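Local coordinates for triggering receptor expressed on myeloid cells 1 (Mus musculus, PDB 1U9K), which amplifies inflammatory responses as a myeloid cell-surface receptor that multimerizes and signals through DAP12, and contributes here its extracellular V-type immunoglobulin domain, at residues I95-P98 with P102-L105. Sequence-based numbering, arbitrary orientation.
Sequences IYHP and PVVL. With ZN (zinc ion), chain D.
I95 and V103 face each other as an antiparallel hydrogen-bonded pair, each lending the other its N-H and C=O. I95 N donates to V103 O at 2.8 Å. V103 N returns a bond of 3.0 Å to a lone pair of I95 O, to which P102 CA adds a weak, bent C-H contact. The side chain of I95 can be followed outward from the strand. Its CB lies 3.8 Å from V103 CB, the two beta-branched residues running side by side on one face of the sheet. CG1, anti to the carbonyl carbon (chi1 -54°), comes 3.9 Å from L105 CD2; CD1 then rests against both methyls of that leucine, whose side chain crosses it at about a right angle. The other branch, CG2, sits over one face of the H97 ring, offset toward its rim. Isoleucine thus suits this place because its two branches reach different partners. Histidine likewise serves two: H97 ND1 binds a zinc ion at 2.3 Å, while NE2 hydrogen-bonds to D101 O. Between them, H97 CE1 meets V103 CG2 at 3.7 Å, the valine's branching letting it reach the ring from beside I95. With CG1, CG2 and CD1 gone, an alanine at I95 would probably open a gap beside both L105 methyls and weaken the packing against the H97 ring. The pair lies near the turn of the hairpin of strands 89-96 and 103-113, the F and G strands of the V-set domain, joined by its CDR3-like loop; Y28 of helix 25-28 touches both I95 and V103, and strand 32-37 flanks strand 89-96 on its other side.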
# COMPACT_ATOMS: atom_id res chain seq x y z
N ILE A 95 -7.37 -3.44 2.83
CA ILE A 95 -8.76 -3.03 2.57
C ILE A 95 -9.07 -1.97 3.62
O ILE A 95 -8.96 -2.24 4.83
CB ILE A 95 -9.73 -4.17 2.64
CG1 ILE A 95 -9.31 -5.33 1.71
CG2 ILE A 95 -11.20 -3.66 2.34
CD1 ILE A 95 -9.16 -4.94 0.25
N TYR A 96 -9.48 -0.80 3.15
CA TYR A 96 -9.75 0.37 3.91
C TYR A 96 -11.24 0.68 4.01
O TYR A 96 -11.93 0.95 3.00
CB TYR A 96 -9.01 1.52 3.30
CG TYR A 96 -8.97 2.80 4.12
CD1 TYR A 96 -8.18 2.91 5.26
CD2 TYR A 96 -9.68 3.92 3.69
CE1 TYR A 96 -8.15 4.09 5.99
CE2 TYR A 96 -9.66 5.10 4.40
CZ TYR A 96 -8.87 5.19 5.54
OH TYR A 96 -8.87 6.36 6.23
N HIS A 97 -11.75 0.59 5.23
CA HIS A 97 -13.18 0.77 5.50
C HIS A 97 -13.42 1.26 6.92
O HIS A 97 -14.05 0.58 7.71
CB HIS A 97 -13.93 -0.54 5.25
CG HIS A 97 -13.28 -1.77 5.92
ND1 HIS A 97 -13.69 -3.06 5.66
CD2 HIS A 97 -12.27 -1.87 6.82
CE1 HIS A 97 -12.95 -3.90 6.37
NE2 HIS A 97 -12.09 -3.20 7.08
N PRO A 98 -12.96 2.46 7.25
CA PRO A 98 -13.12 2.96 8.61
C PRO A 98 -14.60 3.27 8.90
O PRO A 98 -15.33 3.62 7.97
CB PRO A 98 -12.25 4.22 8.65
CG PRO A 98 -12.18 4.69 7.26
CD PRO A 98 -12.29 3.43 6.36
N PRO A 102 -8.93 -2.22 9.31
CA PRO A 102 -8.48 -2.55 7.96
C PRO A 102 -8.22 -4.07 7.84
O PRO A 102 -7.88 -4.73 8.84
CB PRO A 102 -7.27 -1.64 7.76
CG PRO A 102 -7.43 -0.58 8.79
CD PRO A 102 -7.96 -1.26 10.02
N VAL A 103 -8.42 -4.62 6.65
CA VAL A 103 -8.07 -6.01 6.38
C VAL A 103 -6.72 -5.95 5.71
O VAL A 103 -6.57 -5.33 4.67
CB VAL A 103 -9.06 -6.73 5.43
CG1 VAL A 103 -8.61 -8.18 5.17
CG2 VAL A 103 -10.50 -6.69 5.97
N VAL A 104 -5.73 -6.61 6.30
CA VAL A 104 -4.38 -6.58 5.76
C VAL A 104 -4.28 -7.51 4.55
O VAL A 104 -4.63 -8.67 4.65
CB VAL A 104 -3.37 -6.99 6.85
CG1 VAL A 104 -1.98 -6.95 6.36
CG2 VAL A 104 -3.56 -6.08 8.11
N LEU A 105 -3.85 -6.98 3.42
CA LEU A 105 -3.52 -7.74 2.23
C LEU A 105 -2.04 -8.18 2.27
O LEU A 105 -1.20 -7.56 2.93
CB LEU A 105 -3.78 -6.89 0.99
CG LEU A 105 -5.21 -6.36 0.86
CD1 LEU A 105 -5.24 -5.40 -0.29
CD2 LEU A 105 -6.19 -7.50 0.67
ZN ZN D . -15.08 -3.63 3.95